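Local coordinates for O-succinylhomoserine sulfhydrylase (PDB 3NDN), which probably makes L-homocysteine from O-succinyl-L-homoserine and hydrogen sulfide, using pyridoxal 5'-phosphate, in methionine biosynthesis, at residues 163-174 and 191-202. Sequence-based numbering, arbitrary orientation.
Sequences LSVPTQAVFFET and LAHAAGAKVVLD
Asp202 packs against Glu173 and Phe171 at the C-terminal end of two parallel strands, 169-173 and 198-202, which helix 185-194 joins into a beta-alpha-beta unit of the seven-stranded mixed sheet of the PLP-binding domain, as in fold type I enzymes. A chi1 of 171° turns Asp202 CG away from its own backbone N, and the carboxylate lies alongside the Glu173 side chain, with CG of Glu173 3.7 Å from CG of Asp202. Glu173 OE2 is held by Phe130 N, whereas Asp202 OD2 lies close to N1 of the PLP-lysine at position 227; whether they bond is undecided, but the placement is consistent with the aspartate that faces the pyridine nitrogen in such enzymes. Phe171 approaches obliquely, its CE1 3.9 Å from Asp202 CB, and its ring edge meets Val200 CG1. On the other face, Val170 CG2 touches Ala192 CB of the helix at 3.9 Å. Val200 N donates a hydrogen bond to Val170 O (N-H...O angle 168°). Where the helix ends in a Schellman motif at Gly196, Ala195 places CB 3.6 Å from Leu163 O, and its carbonyl O accepts a hydrogen bond from Thr167 N. One water donates to both Leu163 O (2.8 Å) and Leu191 O (2.7 Å).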
loop_
_atom_site.group_PDB
_atom_site.type_symbol
_atom_site.label_atom_id
_atom_site.label_comp_id
_atom_site.label_asym_id
_atom_site.label_seq_id
_atom_site.Cartn_x
_atom_site.Cartn_y
_atom_site.Cartn_z
ATOM N N LEU A 163 -26.391 -40.707 -1.865
ATOM C CA LEU A 163 -25.264 -41.137 -2.705
ATOM C C LEU A 163 -25.410 -42.568 -3.283
ATOM O O LEU A 163 -24.413 -43.246 -3.561
ATOM C CB LEU A 163 -23.927 -40.979 -1.944
ATOM C CG LEU A 163 -23.435 -39.548 -1.620
ATOM C CD1 LEU A 163 -22.261 -39.568 -0.637
ATOM C CD2 LEU A 163 -23.073 -38.739 -2.880
ATOM N N SER A 164 -26.644 -43.020 -3.479
ATOM C CA SER A 164 -26.873 -44.357 -4.039
ATOM C C SER A 164 -27.045 -44.335 -5.571
ATOM O O SER A 164 -27.292 -45.372 -6.190
ATOM C CB SER A 164 -28.052 -45.042 -3.352
ATOM O OG SER A 164 -29.255 -44.365 -3.653
ATOM N N VAL A 165 -26.913 -43.152 -6.169
ATOM C CA VAL A 165 -26.885 -42.986 -7.634
ATOM C C VAL A 165 -25.663 -42.133 -8.029
ATOM O O VAL A 165 -25.150 -41.402 -7.182
ATOM C CB VAL A 165 -28.198 -42.341 -8.186
ATOM C CG1 VAL A 165 -29.419 -43.235 -7.920
ATOM C CG2 VAL A 165 -28.411 -40.931 -7.627
ATOM N N PRO A 166 -25.186 -42.230 -9.299
ATOM C CA PRO A 166 -24.021 -41.428 -9.734
ATOM C C PRO A 166 -24.153 -39.936 -9.432
ATOM O O PRO A 166 -25.214 -39.343 -9.665
ATOM C CB PRO A 166 -23.959 -41.668 -11.246
ATOM C CG PRO A 166 -24.567 -43.055 -11.418
ATOM C CD PRO A 166 -25.634 -43.168 -10.352
ATOM N N THR A 167 -23.065 -39.357 -8.921
ATOM C CA THR A 167 -23.023 -37.981 -8.404
ATOM C C THR A 167 -21.700 -37.313 -8.846
ATOM O O THR A 167 -20.678 -38.003 -9.004
ATOM C CB THR A 167 -23.195 -38.002 -6.848
ATOM O OG1 THR A 167 -24.460 -38.607 -6.519
ATOM C CG2 THR A 167 -23.118 -36.603 -6.215
ATOM N N GLN A 168 -21.726 -35.993 -9.071
ATOM C CA GLN A 168 -20.531 -35.241 -9.503
ATOM C C GLN A 168 -19.756 -34.559 -8.355
ATOM O O GLN A 168 -18.521 -34.569 -8.351
ATOM C CB GLN A 168 -20.886 -34.208 -10.588
ATOM C CG GLN A 168 -20.966 -34.770 -12.011
ATOM C CD GLN A 168 -22.211 -35.624 -12.234
ATOM O OE1 GLN A 168 -23.327 -35.220 -11.885
ATOM N NE2 GLN A 168 -22.023 -36.814 -12.799
ATOM N N ALA A 169 -20.476 -33.981 -7.390
ATOM C CA ALA A 169 -19.842 -33.254 -6.277
ATOM C C ALA A 169 -20.545 -33.445 -4.934
ATOM O O ALA A 169 -21.751 -33.668 -4.887
ATOM C CB ALA A 169 -19.705 -31.756 -6.607
ATOM N N VAL A 170 -19.752 -33.365 -3.858
ATOM C CA VAL A 170 -20.217 -33.337 -2.467
ATOM C C VAL A 170 -19.606 -32.085 -1.780
ATOM O O VAL A 170 -18.408 -31.815 -1.944
ATOM C CB VAL A 170 -19.791 -34.635 -1.732
ATOM C CG1 VAL A 170 -19.813 -34.473 -0.200
ATOM C CG2 VAL A 170 -20.687 -35.834 -2.171
ATOM N N PHE A 171 -20.415 -31.324 -1.037
ATOM C CA PHE A 171 -19.926 -30.110 -0.326
ATOM C C PHE A 171 -20.419 -30.075 1.136
ATOM O O PHE A 171 -21.603 -30.274 1.380
ATOM C CB PHE A 171 -20.392 -28.838 -1.062
ATOM C CG PHE A 171 -19.946 -27.537 -0.406
ATOM C CD1 PHE A 171 -18.620 -27.131 -0.461
ATOM C CD2 PHE A 171 -20.854 -26.737 0.287
ATOM C CE1 PHE A 171 -18.196 -25.935 0.160
ATOM C CE2 PHE A 171 -20.443 -25.533 0.901
ATOM C CZ PHE A 171 -19.109 -25.138 0.835
ATOM N N PHE A 172 -19.519 -29.812 2.097
ATOM C CA PHE A 172 -19.910 -29.562 3.504
ATOM C C PHE A 172 -18.858 -28.722 4.263
ATOM O O PHE A 172 -17.725 -28.594 3.793
ATOM C CB PHE A 172 -20.208 -30.874 4.272
ATOM C CG PHE A 172 -19.032 -31.848 4.354
ATOM C CD1 PHE A 172 -18.090 -31.754 5.378
ATOM C CD2 PHE A 172 -18.902 -32.884 3.423
ATOM C CE1 PHE A 172 -17.005 -32.653 5.461
ATOM C CE2 PHE A 172 -17.825 -33.794 3.488
ATOM C CZ PHE A 172 -16.867 -33.683 4.513
ATOM N N GLU A 173 -19.262 -28.156 5.407
ATOM C CA GLU A 173 -18.363 -27.520 6.393
ATOM C C GLU A 173 -18.375 -28.351 7.679
ATOM O O GLU A 173 -19.421 -28.910 8.036
ATOM C CB GLU A 173 -18.852 -26.113 6.774
ATOM C CG GLU A 173 -18.990 -25.101 5.633
ATOM C CD GLU A 173 -19.916 -23.927 5.991
ATOM O OE1 GLU A 173 -20.038 -23.586 7.200
ATOM O OE2 GLU A 173 -20.524 -23.346 5.061
ATOM N N THR A 174 -17.230 -28.427 8.371
ATOM C CA THR A 174 -17.162 -29.045 9.713
ATOM C C THR A 174 -16.014 -28.449 10.553
ATOM O O THR A 174 -14.903 -28.309 10.051
ATOM C CB THR A 174 -17.081 -30.615 9.671
ATOM O OG1 THR A 174 -17.138 -31.144 11.006
ATOM C CG2 THR A 174 -15.803 -31.114 8.983
ATOM N N LEU A 191 -18.248 -43.001 0.970
ATOM C CA LEU A 191 -19.534 -43.048 0.238
ATOM C C LEU A 191 -19.544 -42.218 -1.044
ATOM O O LEU A 191 -20.198 -42.595 -2.022
ATOM C CB LEU A 191 -20.706 -42.584 1.122
ATOM C CG LEU A 191 -21.104 -43.365 2.377
ATOM C CD1 LEU A 191 -22.000 -42.504 3.260
ATOM C CD2 LEU A 191 -21.795 -44.711 2.042
ATOM N N ALA A 192 -18.857 -41.070 -1.023
ATOM C CA ALA A 192 -18.794 -40.167 -2.170
ATOM C C ALA A 192 -18.001 -40.779 -3.325
ATOM O O ALA A 192 -18.405 -40.663 -4.486
ATOM C CB ALA A 192 -18.177 -38.807 -1.760
ATOM N N HIS A 193 -16.887 -41.438 -3.008
ATOM C CA HIS A 193 -16.037 -42.051 -4.044
ATOM C C HIS A 193 -16.702 -43.266 -4.734
ATOM O O HIS A 193 -16.476 -43.506 -5.924
ATOM C CB HIS A 193 -14.642 -42.380 -3.502
ATOM C CG HIS A 193 -13.785 -41.163 -3.274
ATOM N ND1 HIS A 193 -12.569 -41.214 -2.624
ATOM C CD2 HIS A 193 -13.987 -39.859 -3.591
ATOM C CE1 HIS A 193 -12.052 -39.996 -2.561
ATOM N NE2 HIS A 193 -12.893 -39.155 -3.141
ATOM N N ALA A 194 -17.536 -43.994 -3.995
ATOM C CA ALA A 194 -18.316 -45.103 -4.574
ATOM C C ALA A 194 -19.380 -44.600 -5.563
ATOM O O ALA A 194 -19.755 -45.318 -6.494
ATOM C CB ALA A 194 -18.957 -45.945 -3.465
ATOM N N ALA A 195 -19.843 -43.363 -5.367
ATOM C CA ALA A 195 -20.775 -42.701 -6.296
ATOM C C ALA A 195 -20.101 -41.937 -7.452
ATOM O O ALA A 195 -20.793 -41.323 -8.276
ATOM C CB ALA A 195 -21.718 -41.777 -5.533
ATOM N N GLY A 196 -18.769 -41.974 -7.523
ATOM C CA GLY A 196 -18.031 -41.250 -8.578
ATOM C C GLY A 196 -17.828 -39.748 -8.351
ATOM O O GLY A 196 -17.364 -39.036 -9.253
ATOM N N ALA A 197 -18.162 -39.265 -7.153
ATOM C CA ALA A 197 -18.144 -37.813 -6.847
ATOM C C ALA A 197 -16.807 -37.316 -6.274
ATOM O O ALA A 197 -16.055 -38.094 -5.675
ATOM C CB ALA A 197 -19.291 -37.460 -5.890
ATOM N N LYS A 198 -16.525 -36.022 -6.476
ATOM C CA LYS A 198 -15.358 -35.350 -5.871
ATOM C C LYS A 198 -15.792 -34.590 -4.614
ATOM O O LYS A 198 -16.776 -33.851 -4.645
ATOM C CB LYS A 198 -14.706 -34.367 -6.861
ATOM C CG LYS A 198 -14.196 -34.993 -8.172
ATOM C CD LYS A 198 -13.002 -35.932 -7.941
ATOM C CE LYS A 198 -12.662 -36.716 -9.205
ATOM N NZ LYS A 198 -11.336 -37.405 -9.114
ATOM N N VAL A 199 -15.034 -34.737 -3.530
ATOM C CA VAL A 199 -15.408 -34.146 -2.241
ATOM C C VAL A 199 -14.772 -32.762 -2.031
ATOM O O VAL A 199 -13.544 -32.646 -2.043
ATOM C CB VAL A 199 -15.013 -35.081 -1.075
ATOM C CG1 VAL A 199 -15.334 -34.446 0.277
ATOM C CG2 VAL A 199 -15.717 -36.447 -1.210
ATOM N N VAL A 200 -15.602 -31.730 -1.837
ATOM C CA VAL A 200 -15.116 -30.350 -1.559
ATOM C C VAL A 200 -15.366 -30.007 -0.082
ATOM O O VAL A 200 -16.517 -29.942 0.351
ATOM C CB VAL A 200 -15.783 -29.259 -2.490
ATOM C CG1 VAL A 200 -15.166 -27.846 -2.257
ATOM C CG2 VAL A 200 -15.655 -29.627 -3.963
ATOM N N LEU A 201 -14.278 -29.813 0.679
ATOM C CA LEU A 201 -14.326 -29.416 2.094
ATOM C C LEU A 201 -14.038 -27.915 2.261
ATOM O O LEU A 201 -13.015 -27.444 1.786
ATOM C CB LEU A 201 -13.272 -30.205 2.909
ATOM C CG LEU A 201 -13.049 -29.840 4.387
ATOM C CD1 LEU A 201 -14.258 -30.243 5.247
ATOM C CD2 LEU A 201 -11.744 -30.472 4.963
ATOM N N ASP A 202 -14.944 -27.199 2.931
ATOM C CA ASP A 202 -14.743 -25.799 3.369
ATOM C C ASP A 202 -14.171 -25.869 4.789
ATOM O O ASP A 202 -14.878 -26.259 5.719
ATOM C CB ASP A 202 -16.104 -25.057 3.304
ATOM C CG ASP A 202 -16.087 -23.662 3.938
ATOM O OD1 ASP A 202 -15.257 -23.382 4.836
ATOM O OD2 ASP A 202 -16.949 -22.834 3.541
HETATM O O HOH W 1 -22.161 -44.410 -2.350
#